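Acinetobacter secreted protease CpaA (Acinetobacter nosocomialis M2, PDB 6O38) is a secreted zinc metalloprotease, probably exported by the type II secretion system, and forms a complex with its chaperone CpaB. Local coordinates at residues Ser37-Ala42 with Asn89-Gln94; Ser45-Ile50 with Gln81-Ser86. All blocks are in the same frame, centred on the assembly; numbering follows the deposited sequence.

Contact 1: Ser37-Ala42 with Asn89-Gln94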
ATOM      1  N   SER A  37      14.072   3.878 -21.221  1.00 61.91           N
ATOM      2  CA  SER A  37      14.832   4.662 -20.259  1.00 62.58           C
ATOM      3  C   SER A  37      15.791   5.578 -21.003  1.00 63.01           C
ATOM      4  O   SER A  37      16.241   5.266 -22.108  1.00 63.51           O
ATOM      5  CB  SER A  37      15.605   3.768 -19.283  1.00 64.56           C
ATOM      6  OG  SER A  37      16.588   3.006 -19.961  1.00 66.72           O
ATOM      7  N   LEU A  38      16.097   6.721 -20.380  1.00 64.30           N
ATOM      8  CA  LEU A  38      17.033   7.708 -20.891  1.00 64.59           C
ATOM      9  C   LEU A  38      18.430   7.458 -20.329  1.00 65.73           C
ATOM     10  O   LEU A  38      18.576   6.953 -19.210  1.00 66.73           O
ATOM     11  CB  LEU A  38      16.573   9.117 -20.525  1.00 63.99           C
ATOM     12  CG  LEU A  38      15.213   9.540 -21.086  1.00 63.34           C
ATOM     13  CD1 LEU A  38      14.837  10.930 -20.601  1.00 63.43           C
ATOM     14  CD2 LEU A  38      15.217   9.484 -22.607  1.00 63.86           C
ATOM     15  N   PRO A  39      19.477   7.793 -21.082  1.00 67.78           N
ATOM     16  CA  PRO A  39      20.837   7.504 -20.612  1.00 69.97           C
ATOM     17  C   PRO A  39      21.267   8.459 -19.509  1.00 71.14           C
ATOM     18  O   PRO A  39      20.939   9.647 -19.524  1.00 70.68           O
ATOM     19  CB  PRO A  39      21.690   7.684 -21.871  1.00 69.68           C
ATOM     20  CG  PRO A  39      20.934   8.684 -22.677  1.00 68.11           C
ATOM     21  CD  PRO A  39      19.475   8.411 -22.419  1.00 66.59           C
ATOM     22  N   THR A  40      22.012   7.920 -18.542  1.00 71.67           N
ATOM     23  CA  THR A  40      22.548   8.745 -17.464  1.00 73.54           C
ATOM     24  C   THR A  40      23.727   9.582 -17.946  1.00 74.39           C
ATOM     25  O   THR A  40      23.801  10.784 -17.669  1.00 75.62           O
ATOM     26  CB  THR A  40      22.959   7.866 -16.280  1.00 75.84           C
ATOM     27  OG1 THR A  40      23.616   6.687 -16.763  1.00 76.13           O
ATOM     28  CG2 THR A  40      21.739   7.468 -15.462  1.00 76.08           C
ATOM     29  N   ASN A  41      24.658   8.962 -18.667  1.00 76.42           N
ATOM     30  CA  ASN A  41      25.770   9.699 -19.249  1.00 77.37           C
ATOM     31  C   ASN A  41      25.283  10.496 -20.453  1.00 76.35           C
ATOM     32  O   ASN A  41      24.651   9.943 -21.358  1.00 74.53           O
ATOM     33  CB  ASN A  41      26.882   8.734 -19.661  1.00 77.46           C
ATOM     34  CG  ASN A  41      28.257   9.209 -19.236  1.00 79.65           C
ATOM     35  OD1 ASN A  41      28.388  10.077 -18.372  1.00 81.69           O
ATOM     36  ND2 ASN A  41      29.294   8.636 -19.837  1.00 79.51           N
ATOM     37  N   ALA A  42      25.565  11.797 -20.461  1.00 75.50           N
ATOM     38  CA  ALA A  42      25.118  12.663 -21.545  1.00 75.57           C
ATOM     39  C   ALA A  42      25.849  13.994 -21.453  1.00 79.23           C
ATOM     40  O   ALA A  42      26.435  14.331 -20.421  1.00 81.47           O
ATOM     41  CB  ALA A  42      23.602  12.888 -21.504  1.00 74.00           C
ATOM     42  N   ASN A  89      22.063  17.504 -13.774  1.00 84.65           N
ATOM     43  CA  ASN A  89      22.296  16.080 -14.025  1.00 81.24           C
ATOM     44  C   ASN A  89      20.984  15.332 -14.255  1.00 76.69           C
ATOM     45  O   ASN A  89      20.803  14.200 -13.802  1.00 74.61           O
ATOM     46  CB  ASN A  89      23.099  15.441 -12.889  1.00 82.57           C
ATOM     47  CG  ASN A  89      23.814  14.174 -13.319  1.00 80.98           C
ATOM     48  OD1 ASN A  89      24.071  13.964 -14.505  1.00 79.61           O
ATOM     49  ND2 ASN A  89      24.141  13.322 -12.354  1.00 81.44           N
ATOM     50  N   LYS A  90      20.058  15.971 -14.968  1.00 78.23           N
ATOM     51  CA  LYS A  90      18.752  15.392 -15.246  1.00 73.78           C
ATOM     52  C   LYS A  90      18.297  15.805 -16.637  1.00 72.58           C
ATOM     53  O   LYS A  90      18.740  16.819 -17.183  1.00 75.60           O
ATOM     54  CB  LYS A  90      17.707  15.821 -14.204  1.00 73.22           C
ATOM     55  CG  LYS A  90      17.894  15.198 -12.829  1.00 73.64           C
ATOM     56  CD  LYS A  90      16.918  15.776 -11.816  1.00 73.48           C
ATOM     57  CE  LYS A  90      17.177  17.256 -11.579  1.00 77.05           C
ATOM     58  NZ  LYS A  90      16.349  17.796 -10.465  1.00 77.40           N
ATOM     59  N   TRP A  91      17.403  15.001 -17.209  1.00 72.57           N
ATOM     60  CA  TRP A  91      16.771  15.319 -18.482  1.00 71.38           C
ATOM     61  C   TRP A  91      15.551  16.196 -18.226  1.00 71.33           C
ATOM     62  O   TRP A  91      14.591  15.757 -17.584  1.00 69.23           O
ATOM     63  CB  TRP A  91      16.367  14.045 -19.225  1.00 68.17           C
ATOM     64  CG  TRP A  91      17.518  13.273 -19.800  1.00 68.53           C
ATOM     65  CD1 TRP A  91      18.198  12.250 -19.207  1.00 68.63           C
ATOM     66  CD2 TRP A  91      18.115  13.455 -21.090  1.00 69.22           C
ATOM     67  NE1 TRP A  91      19.184  11.788 -20.044  1.00 69.10           N
ATOM     68  CE2 TRP A  91      19.154  12.511 -21.207  1.00 69.36           C
ATOM     69  CE3 TRP A  91      17.872  14.327 -22.157  1.00 70.14           C
ATOM     70  CZ2 TRP A  91      19.950  12.415 -22.347  1.00 70.03           C
ATOM     71  CZ3 TRP A  91      18.665  14.230 -23.287  1.00 71.02           C
ATOM     72  CH2 TRP A  91      19.692  13.282 -23.372  1.00 70.81           C
ATOM     73  N   ILE A  92      15.590  17.427 -18.723  1.00 69.89           N
ATOM     74  CA  ILE A  92      14.491  18.371 -18.549  1.00 70.92           C
ATOM     75  C   ILE A  92      13.462  18.135 -19.645  1.00 69.56           C
ATOM     76  O   ILE A  92      13.799  18.119 -20.835  1.00 70.18           O
ATOM     77  CB  ILE A  92      15.002  19.821 -18.571  1.00 75.76           C
ATOM     78  CG1 ILE A  92      16.043  20.035 -17.470  1.00 78.29           C
ATOM     79  CG2 ILE A  92      13.845  20.795 -18.410  1.00 77.11           C
ATOM     80  CD1 ILE A  92      16.571  21.451 -17.397  1.00 83.93           C
ATOM     81  N   ALA A  93      12.206  17.955 -19.246  1.00 70.74           N
ATOM     82  CA  ALA A  93      11.141  17.672 -20.197  1.00 70.59           C
ATOM     83  C   ALA A  93      10.646  18.952 -20.856  1.00 75.25           C
ATOM     84  O   ALA A  93      10.560  20.007 -20.218  1.00 77.26           O
ATOM     85  CB  ALA A  93       9.980  16.961 -19.502  1.00 67.53           C
ATOM     86  N   GLN A  94      10.317  18.852 -22.141  1.00 72.76           N
ATOM     87  CA  GLN A  94       9.789  19.964 -22.930  1.00 73.19           C
ATOM     88  C   GLN A  94       8.341  19.628 -23.281  1.00 72.86           C
ATOM     89  O   GLN A  94       8.061  19.035 -24.325  1.00 73.56           O
ATOM     90  CB  GLN A  94      10.633  20.198 -24.182  1.00 74.89           C
ATOM     91  CG  GLN A  94      12.133  20.230 -23.927  1.00 74.94           C
ATOM     92  CD  GLN A  94      12.568  21.455 -23.146  1.00 74.84           C
ATOM     93  OE1 GLN A  94      12.014  22.541 -23.312  1.00 75.52           O
ATOM     94  NE2 GLN A  94      13.567  21.284 -22.287  1.00 73.67           N
TER
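Leu-38 lays its CD1 methyl over one face of the Trp-91 indole, a CH-pi contact in which CD1 stands 4.0 Å from the centroid of the five-membered ring and 27° off the ring normal. The nearest ring atom is CG of Trp-91, 3.6 Å from Leu-38 CD1, so the methyl sits near the root of the indole, while Leu-38 CB lies by the CD1-NE1 bond of Trp-91. In Leu-38, CG stands anti to the carbonyl carbon (chi1 -61°), which carries the CD1 branch along the ring face toward Trp-91 CB. Farther out on the six-membered ring, CZ2 of Trp-91 is met by two neighbours: Pro-39 CG at 3.9 Å and Ala-42 CB at 3.8 Å, the latter approaching obliquely. Ile-48 of strand 47-52 adds to the apolar surroundings, and Phe-84 meets the indole edge-to-face.

The polar edge is a single bond. NE1 of Trp-91 donates to the carbonyl O of Pro-39 over 2.8 Å, with an N-H...O angle of 177°. The acceptor lies almost in the indole plane, and the donor lies in the carbonyl plane of Pro-39. This almost straight bond satisfies the one polar atom of a buried indole and limits its rotation, tying the irregular 37-42 loop to strand 90-98 of the StcE-type beta-sandwich domain by one directional bond and an apolar cover.

Contact 2: Ser45-Ile50 with Gln81-Ser86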
ATOM      1  N   SER A  45      23.515  19.953 -23.725  1.00 84.04           N
ATOM      2  CA  SER A  45      22.346  20.297 -24.527  1.00 83.02           C
ATOM      3  C   SER A  45      21.905  19.160 -25.445  1.00 78.58           C
ATOM      4  O   SER A  45      21.380  19.413 -26.535  1.00 78.29           O
ATOM      5  CB  SER A  45      22.616  21.562 -25.340  1.00 87.26           C
ATOM      6  OG  SER A  45      22.727  22.694 -24.494  1.00 91.88           O
ATOM      7  N   ASP A  46      22.099  17.913 -25.025  1.00 82.42           N
ATOM      8  CA  ASP A  46      21.630  16.783 -25.812  1.00 78.54           C
ATOM      9  C   ASP A  46      20.107  16.727 -25.807  1.00 75.63           C
ATOM     10  O   ASP A  46      19.464  16.952 -24.777  1.00 75.14           O
ATOM     11  CB  ASP A  46      22.208  15.476 -25.270  1.00 76.61           C
ATOM     12  CG  ASP A  46      23.704  15.362 -25.497  1.00 78.99           C
ATOM     13  OD1 ASP A  46      24.288  16.292 -26.091  1.00 81.57           O
ATOM     14  OD2 ASP A  46      24.293  14.341 -25.084  1.00 76.97           O
ATOM     15  N   LYS A  47      19.530  16.427 -26.968  1.00 77.36           N
ATOM     16  CA  LYS A  47      18.085  16.381 -27.145  1.00 75.32           C
ATOM     17  C   LYS A  47      17.661  14.968 -27.522  1.00 71.77           C
ATOM     18  O   LYS A  47      18.251  14.356 -28.419  1.00 71.66           O
ATOM     19  CB  LYS A  47      17.629  17.373 -28.219  1.00 77.77           C
ATOM     20  CG  LYS A  47      16.142  17.305 -28.531  1.00 76.50           C
ATOM     21  CD  LYS A  47      15.759  18.262 -29.649  1.00 79.61           C
ATOM     22  CE  LYS A  47      15.984  19.710 -29.243  1.00 83.95           C
ATOM     23  NZ  LYS A  47      15.540  20.656 -30.305  1.00 87.33           N
ATOM     24  N   ILE A  48      16.639  14.458 -26.836  1.00 73.00           N
ATOM     25  CA  ILE A  48      16.057  13.153 -27.126  1.00 70.46           C
ATOM     26  C   ILE A  48      14.557  13.332 -27.303  1.00 69.85           C
ATOM     27  O   ILE A  48      13.901  13.965 -26.467  1.00 70.19           O
ATOM     28  CB  ILE A  48      16.352  12.130 -26.011  1.00 68.89           C
ATOM     29  CG1 ILE A  48      17.830  11.739 -26.020  1.00 69.98           C
ATOM     30  CG2 ILE A  48      15.470  10.898 -26.163  1.00 67.13           C
ATOM     31  CD1 ILE A  48      18.167  10.618 -25.061  1.00 69.35           C
ATOM     32  N   THR A  49      14.017  12.784 -28.390  1.00 69.09           N
ATOM     33  CA  THR A  49      12.591  12.855 -28.679  1.00 69.27           C
ATOM     34  C   THR A  49      12.053  11.448 -28.883  1.00 67.92           C
ATOM     35  O   THR A  49      12.580  10.691 -29.705  1.00 67.98           O
ATOM     36  CB  THR A  49      12.313  13.715 -29.917  1.00 71.71           C
ATOM     37  OG1 THR A  49      12.751  15.058 -29.675  1.00 73.91           O
ATOM     38  CG2 THR A  49      10.826  13.723 -30.239  1.00 72.69           C
ATOM     39  N   ILE A  50      11.007  11.101 -28.138  1.00 68.20           N
ATOM     40  CA  ILE A  50      10.393   9.779 -28.191  1.00 67.61           C
ATOM     41  C   ILE A  50       9.050   9.904 -28.897  1.00 69.36           C
ATOM     42  O   ILE A  50       8.176  10.662 -28.457  1.00 70.23           O
ATOM     43  CB  ILE A  50      10.222   9.175 -26.789  1.00 65.95           C
ATOM     44  CG1 ILE A  50      11.567   9.109 -26.065  1.00 64.75           C
ATOM     45  CG2 ILE A  50       9.597   7.791 -26.879  1.00 65.93           C
ATOM     46  CD1 ILE A  50      11.470   8.580 -24.648  1.00 63.51           C
ATOM     47  N   GLN A  81       9.726  15.137 -25.557  1.00 68.96           N
ATOM     48  CA  GLN A  81      11.014  15.742 -25.874  1.00 70.01           C
ATOM     49  C   GLN A  81      11.737  16.086 -24.581  1.00 69.72           C
ATOM     50  O   GLN A  81      11.161  16.723 -23.694  1.00 70.76           O
ATOM     51  CB  GLN A  81      10.839  16.998 -26.734  1.00 74.00           C
ATOM     52  CG  GLN A  81      12.140  17.570 -27.270  1.00 75.82           C
ATOM     53  CD  GLN A  81      11.930  18.845 -28.062  1.00 80.42           C
ATOM     54  OE1 GLN A  81      12.649  19.117 -29.024  1.00 81.96           O
ATOM     55  NE2 GLN A  81      10.942  19.636 -27.660  1.00 83.06           N
ATOM     56  N   PHE A  82      12.996  15.664 -24.478  1.00 70.71           N
ATOM     57  CA  PHE A  82      13.817  15.917 -23.304  1.00 71.08           C
ATOM     58  C   PHE A  82      15.111  16.602 -23.717  1.00 73.78           C
ATOM     59  O   PHE A  82      15.673  16.303 -24.775  1.00 74.04           O
ATOM     60  CB  PHE A  82      14.137  14.618 -22.551  1.00 68.51           C
ATOM     61  CG  PHE A  82      12.930  13.930 -21.984  1.00 66.48           C
ATOM     62  CD1 PHE A  82      12.470  14.241 -20.715  1.00 66.43           C
ATOM     63  CD2 PHE A  82      12.259  12.966 -22.716  1.00 65.05           C
ATOM     64  CE1 PHE A  82      11.361  13.608 -20.189  1.00 64.85           C
ATOM     65  CE2 PHE A  82      11.148  12.329 -22.197  1.00 64.00           C
ATOM     66  CZ  PHE A  82      10.699  12.650 -20.931  1.00 63.83           C
ATOM     67  N   ILE A  83      15.577  17.523 -22.876  1.00 68.70           N
ATOM     68  CA  ILE A  83      16.856  18.198 -23.064  1.00 72.14           C
ATOM     69  C   ILE A  83      17.652  18.042 -21.777  1.00 72.87           C
ATOM     70  O   ILE A  83      17.188  18.450 -20.705  1.00 73.43           O
ATOM     71  CB  ILE A  83      16.684  19.684 -23.421  1.00 76.53           C
ATOM     72  CG1 ILE A  83      15.959  19.834 -24.760  1.00 76.58           C
ATOM     73  CG2 ILE A  83      18.037  20.380 -23.465  1.00 80.57           C
ATOM     74  CD1 ILE A  83      15.798  21.269 -25.211  1.00 81.64           C
ATOM     75  N   PHE A  84      18.839  17.452 -21.880  1.00 73.40           N
ATOM     76  CA  PHE A  84      19.660  17.194 -20.708  1.00 74.74           C
ATOM     77  C   PHE A  84      20.113  18.508 -20.071  1.00 79.52           C
ATOM     78  O   PHE A  84      19.956  19.597 -20.634  1.00 82.07           O
ATOM     79  CB  PHE A  84      20.865  16.329 -21.082  1.00 74.83           C
ATOM     80  CG  PHE A  84      21.524  15.658 -19.908  1.00 75.07           C
ATOM     81  CD1 PHE A  84      20.906  14.601 -19.262  1.00 71.62           C
ATOM     82  CD2 PHE A  84      22.765  16.078 -19.459  1.00 78.18           C
ATOM     83  CE1 PHE A  84      21.510  13.980 -18.185  1.00 72.09           C
ATOM     84  CE2 PHE A  84      23.374  15.461 -18.383  1.00 78.08           C
ATOM     85  CZ  PHE A  84      22.746  14.410 -17.745  1.00 75.27           C
ATOM     86  N   ASN A  85      20.677  18.397 -18.871  1.00 76.94           N
ATOM     87  CA  ASN A  85      21.160  19.563 -18.136  1.00 81.53           C
ATOM     88  C   ASN A  85      22.275  19.102 -17.208  1.00 83.03           C
ATOM     89  O   ASN A  85      22.014  18.381 -16.241  1.00 81.32           O
ATOM     90  CB  ASN A  85      20.030  20.225 -17.352  1.00 81.56           C
ATOM     91  CG  ASN A  85      20.474  21.491 -16.647  1.00 86.93           C
ATOM     92  OD1 ASN A  85      21.026  21.441 -15.548  1.00 88.65           O
ATOM     93  ND2 ASN A  85      20.230  22.635 -17.275  1.00 90.08           N
ATOM     94  N   SER A  86      23.509  19.517 -17.501  1.00 82.87           N
ATOM     95  CA  SER A  86      24.641  19.107 -16.676  1.00 84.53           C
ATOM     96  C   SER A  86      24.604  19.758 -15.299  1.00 88.26           C
ATOM     97  O   SER A  86      25.073  19.162 -14.323  1.00 88.27           O
ATOM     98  CB  SER A  86      25.955  19.436 -17.382  1.00 86.95           C
ATOM     99  OG  SER A  86      26.053  18.754 -18.620  1.00 83.49           O
TER
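Lys-47 and Gln-81 meet on one face of an antiparallel strand pair, 47-50 against 81-85, within the first StcE-type beta-sandwich domain; the short axes run 4.7 Å apart with their directions 162° from each other. Lys-47 begins with CB near the carbonyl O of Phe-82, and CG is about equally far from that oxygen and from OE1 of Gln-81. CD makes the nearest approach, 3.3 Å from Gln-81 OE1. The chain bends at chi3 (-64°), keeping CE and NZ beside the same oxygen; NZ is 3.5 Å from OE1 of Gln-81, long for a hydrogen bond but probably close enough for a weak electrostatic attraction. Gln-81 reaches this place because its CG is anti to the backbone N (chi1 -172°) and the chain runs on extended, passing Thr-49 OG1 on the way.

Beneath these side chains the backbones are joined at Ile-48 and Phe-82, a hydrogen-bonded pair closed by two bonds, flanked by the non-hydrogen-bonded pairs Lys-47 with Ile-83 and Thr-49 with Gln-81. Ile-48 and Phe-82 point to the other, buried face, where Leu-60 of strand 58-61 also packs on Phe-82. Asp-46, whose OD2 accepts from the backbone N of Asn-43, extends the pairing beyond the strand: its carbonyl O takes the N-H of Phe-84 at 3.0 Å, and CA of Ile-83 makes a CA-H...O contact with that same oxygen at 3.4 Å.

The contacts meet on the side of the sheet holding Ile-48 and Trp-91; Lys-47 and Gln-81 face the other way. Contact 2 pairs strands 47-52 and 79-85, and contact 1 joins the next strand, 90-98, to the loop leading into strand 47-52. Strands 79-85 and 90-98 are neighbours, with probable backbone bonds from Ile-92 N to Ile-83 O and from Gln-94 N to Gln-81 O. Contact 2 rests on repeated main-chain bonds, with a buried side and a partly exposed, mostly polar one; contact 1 relies on a side-chain bond and apolar packing around a buried indole, with exposed residues at its margin. The chain between the two ends of contact 1 contains both strands of contact 2.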